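Local coordinates for protein GH18 chiitnase (Pseudoalteromonas aurantia, PDB 6K7Z) that probably hydrolyses the beta-1,4 glycosidic bonds inside chitin chains, as an endo-acting chitinase of glycoside hydrolase family 18, at residues P156-L161 and L184-Y189. Sequence-based numbering, arbitrary orientation.
Sequences PQPPYL and LNVQFY
P156 O is gripped twice in the loop just beyond the end of strand 151-154: Q187 N gives it a hydrogen bond of 2.9 Å, 162° at the hydrogen, and V186 CA a CA-H...O contact at 3.3 Å. This is a worked example of parallel pairing outlasting its strand, for P156, itself a proline without an N-H, offers its carbonyl and carries the pairing with 183-187 one bond further. The P156 ring crosses the L184 side chain at about a right angle, CD 3.9 Å from L184 CB. With an alanine here CG and CD are gone, and the apolar contact with L184 CB is likely to give way to a gap. P158 sets its CD 3.1 Å from Q187 O, while its CG approaches the F188 ring obliquely, 3.8 Å from CD1. L161, turned back by the helical bend at 158-160, meets the strand tip to tip: CD2 reaches L184 CD1 and CD1 lies 3.9 Å from V186 CG2. With CG1 anti to the backbone N (chi1 -177°), V186 keeps CG2 for L161 and lays CG1 over one face of F188. Y208 of helix 198-209 packs against P158, L161 and F188. Q187 turns the other way, its CD 4.2 Å from Q157 CG; its NE2 bonds A155 O and E117 OE2, while Q157 OE1 accepts from N191 ND2. E117 closes the DxxDxDxE sequence of family 18, whose glutamate is the acid in relatives, so Q187 probably borders the catalytic centre, at the C-terminal strand ends where a TIM barrel carries its active site.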
ATOM      1  N   PRO A 156       5.660  -1.778  -1.084  1.00  9.93           N
ATOM      2  CA  PRO A 156       6.960  -1.772  -1.755  1.00  8.26           C
ATOM      3  C   PRO A 156       6.864  -2.108  -3.233  1.00 10.67           C
ATOM      4  O   PRO A 156       5.925  -2.751  -3.712  1.00 10.23           O
ATOM      5  CB  PRO A 156       7.741  -2.855  -1.011  1.00  8.90           C
ATOM      6  CG  PRO A 156       6.685  -3.804  -0.561  1.00  8.06           C
ATOM      7  CD  PRO A 156       5.517  -2.946  -0.194  1.00  8.87           C
ATOM      8  N   GLN A 157       7.861  -1.676  -3.943  1.00  9.88           N
ATOM      9  CA  GLN A 157       8.076  -2.069  -5.325  1.00 13.83           C
ATOM     10  C   GLN A 157       8.995  -3.285  -5.383  1.00 11.34           C
ATOM     11  O   GLN A 157       9.742  -3.549  -4.437  1.00 12.14           O
ATOM     12  CB  GLN A 157       8.663  -0.898  -6.101  1.00 13.85           C
ATOM     13  CG  GLN A 157       7.681   0.261  -6.171  1.00 14.24           C
ATOM     14  CD  GLN A 157       8.341   1.558  -6.549  1.00 14.81           C
ATOM     15  OE1 GLN A 157       8.805   1.727  -7.679  1.00 17.40           O
ATOM     16  NE2 GLN A 157       8.390   2.487  -5.604  1.00 16.41           N
ATOM     17  N   PRO A 158       8.933  -4.065  -6.462  1.00 12.91           N
ATOM     18  CA  PRO A 158       9.625  -5.359  -6.495  1.00 11.68           C
ATOM     19  C   PRO A 158      11.114  -5.254  -6.192  1.00 11.43           C
ATOM     20  O   PRO A 158      11.638  -6.111  -5.468  1.00 12.61           O
ATOM     21  CB  PRO A 158       9.373  -5.857  -7.927  1.00 14.16           C
ATOM     22  CG  PRO A 158       8.017  -5.308  -8.252  1.00 13.56           C
ATOM     23  CD  PRO A 158       7.991  -3.927  -7.594  1.00 12.98           C
ATOM     24  N   PRO A 159      11.843  -4.253  -6.714  1.00 12.17           N
ATOM     25  CA  PRO A 159      13.289  -4.218  -6.409  1.00 13.36           C
ATOM     26  C   PRO A 159      13.585  -4.160  -4.923  1.00 15.06           C
ATOM     27  O   PRO A 159      14.645  -4.630  -4.487  1.00 13.72           O
ATOM     28  CB  PRO A 159      13.777  -2.956  -7.129  1.00 15.95           C
ATOM     29  CG  PRO A 159      12.826  -2.780  -8.261  1.00 17.90           C
ATOM     30  CD  PRO A 159      11.489  -3.210  -7.700  1.00 15.03           C
ATOM     31  N   TYR A 160      12.661  -3.613  -4.133  1.00 13.97           N
ATOM     32  CA  TYR A 160      12.866  -3.506  -2.695  1.00 13.50           C
ATOM     33  C   TYR A 160      12.954  -4.866  -2.017  1.00 14.61           C
ATOM     34  O   TYR A 160      13.477  -4.950  -0.896  1.00 14.79           O
ATOM     35  CB  TYR A 160      11.726  -2.723  -2.056  1.00 10.86           C
ATOM     36  CG  TYR A 160      11.555  -1.278  -2.485  1.00 12.55           C
ATOM     37  CD1 TYR A 160      12.447  -0.651  -3.357  1.00 14.49           C
ATOM     38  CD2 TYR A 160      10.475  -0.543  -2.016  1.00  9.87           C
ATOM     39  CE1 TYR A 160      12.258   0.683  -3.724  1.00 13.12           C
ATOM     40  CE2 TYR A 160      10.288   0.772  -2.370  1.00 11.31           C
ATOM     41  CZ  TYR A 160      11.169   1.379  -3.226  1.00 12.55           C
ATOM     42  OH  TYR A 160      10.948   2.695  -3.558  1.00 12.62           O
ATOM     43  N   LEU A 161      12.436  -5.914  -2.657  1.00 12.29           N
ATOM     44  CA  LEU A 161      12.277  -7.241  -2.068  1.00 12.76           C
ATOM     45  C   LEU A 161      13.184  -8.292  -2.707  1.00 16.16           C
ATOM     46  O   LEU A 161      13.071  -9.481  -2.388  1.00 14.92           O
ATOM     47  CB  LEU A 161      10.816  -7.683  -2.184  1.00 14.78           C
ATOM     48  CG  LEU A 161       9.828  -6.865  -1.343  1.00 12.58           C
ATOM     49  CD1 LEU A 161       8.398  -7.017  -1.836  1.00 14.90           C
ATOM     50  CD2 LEU A 161       9.927  -7.252   0.118  1.00 15.70           C
ATOM     51  N   LEU A 184       2.170  -6.654   2.639  1.00 10.73           N
ATOM     52  CA  LEU A 184       2.849  -5.787   1.685  1.00 10.90           C
ATOM     53  C   LEU A 184       1.993  -5.678   0.435  1.00 10.98           C
ATOM     54  O   LEU A 184       1.611  -6.702  -0.138  1.00 12.02           O
ATOM     55  CB  LEU A 184       4.211  -6.359   1.298  1.00  9.64           C
ATOM     56  CG  LEU A 184       5.221  -6.654   2.400  1.00  9.51           C
ATOM     57  CD1 LEU A 184       6.498  -7.243   1.780  1.00 11.83           C
ATOM     58  CD2 LEU A 184       5.522  -5.376   3.201  1.00 11.02           C
ATOM     59  N   ASN A 185       1.708  -4.449   0.010  1.00  8.95           N
ATOM     60  CA  ASN A 185       1.029  -4.213  -1.270  1.00  9.26           C
ATOM     61  C   ASN A 185       2.117  -4.043  -2.324  1.00  9.59           C
ATOM     62  O   ASN A 185       2.593  -2.934  -2.561  1.00  9.91           O
ATOM     63  CB  ASN A 185       0.145  -2.973  -1.197  1.00  9.39           C
ATOM     64  CG  ASN A 185      -0.992  -3.111  -0.187  1.00  9.14           C
ATOM     65  OD1 ASN A 185      -1.715  -4.108  -0.174  1.00 10.41           O
ATOM     66  ND2 ASN A 185      -1.156  -2.092   0.658  1.00  9.73           N
ATOM     67  N   VAL A 186       2.539  -5.148  -2.949  1.00  7.89           N
ATOM     68  CA  VAL A 186       3.645  -5.088  -3.906  1.00 10.46           C
ATOM     69  C   VAL A 186       3.152  -4.471  -5.213  1.00 14.58           C
ATOM     70  O   VAL A 186       2.186  -4.950  -5.817  1.00 11.38           O
ATOM     71  CB  VAL A 186       4.250  -6.479  -4.154  1.00 11.89           C
ATOM     72  CG1 VAL A 186       5.450  -6.360  -5.087  1.00  9.40           C
ATOM     73  CG2 VAL A 186       4.641  -7.151  -2.829  1.00 10.62           C
ATOM     74  N   GLN A 187       3.829  -3.415  -5.670  1.00 13.18           N
ATOM     75  CA  GLN A 187       3.426  -2.700  -6.882  1.00 10.76           C
ATOM     76  C   GLN A 187       4.088  -3.349  -8.089  1.00 12.64           C
ATOM     77  O   GLN A 187       5.188  -2.975  -8.499  1.00 12.77           O
ATOM     78  CB  GLN A 187       3.796  -1.225  -6.794  1.00 10.94           C
ATOM     79  CG  GLN A 187       3.364  -0.539  -5.515  1.00 10.57           C
ATOM     80  CD  GLN A 187       3.621   0.959  -5.554  1.00 14.17           C
ATOM     81  OE1 GLN A 187       3.653   1.562  -6.628  1.00 12.24           O
ATOM     82  NE2 GLN A 187       3.801   1.569  -4.375  1.00 11.92           N
ATOM     83  N   PHE A 188       3.398  -4.316  -8.695  1.00 11.38           N
ATOM     84  CA  PHE A 188       3.944  -4.939  -9.889  1.00 11.08           C
ATOM     85  C   PHE A 188       3.650  -4.079 -11.115  1.00 13.22           C
ATOM     86  O   PHE A 188       3.079  -4.556 -12.103  1.00 14.57           O
ATOM     87  CB  PHE A 188       3.392  -6.361 -10.057  1.00 13.86           C
ATOM     88  CG  PHE A 188       3.962  -7.350  -9.066  1.00 13.61           C
ATOM     89  CD1 PHE A 188       5.290  -7.753  -9.155  1.00 12.20           C
ATOM     90  CD2 PHE A 188       3.178  -7.856  -8.028  1.00 12.85           C
ATOM     91  CE1 PHE A 188       5.821  -8.656  -8.253  1.00 10.66           C
ATOM     92  CE2 PHE A 188       3.705  -8.773  -7.120  1.00 12.83           C
ATOM     93  CZ  PHE A 188       5.034  -9.169  -7.231  1.00 12.67           C
ATOM     94  N   TYR A 189       4.047  -2.814 -11.060  1.00 12.74           N
ATOM     95  CA  TYR A 189       3.896  -1.897 -12.180  1.00 14.96           C
ATOM     96  C   TYR A 189       4.911  -0.779 -12.000  1.00 14.82           C
ATOM     97  O   TYR A 189       5.525  -0.639 -10.941  1.00 14.71           O
ATOM     98  CB  TYR A 189       2.466  -1.356 -12.283  1.00 14.28           C
ATOM     99  CG  TYR A 189       1.886  -0.883 -10.976  1.00 13.65           C
ATOM    100  CD1 TYR A 189       1.225  -1.766 -10.130  1.00 13.75           C
ATOM    101  CD2 TYR A 189       2.004   0.443 -10.580  1.00 14.31           C
ATOM    102  CE1 TYR A 189       0.694  -1.341  -8.923  1.00 10.05           C
ATOM    103  CE2 TYR A 189       1.471   0.880  -9.383  1.00 11.64           C
ATOM    104  CZ  TYR A 189       0.811  -0.010  -8.559  1.00 13.61           C
ATOM    105  OH  TYR A 189       0.282   0.422  -7.353  1.00 11.09           O
TER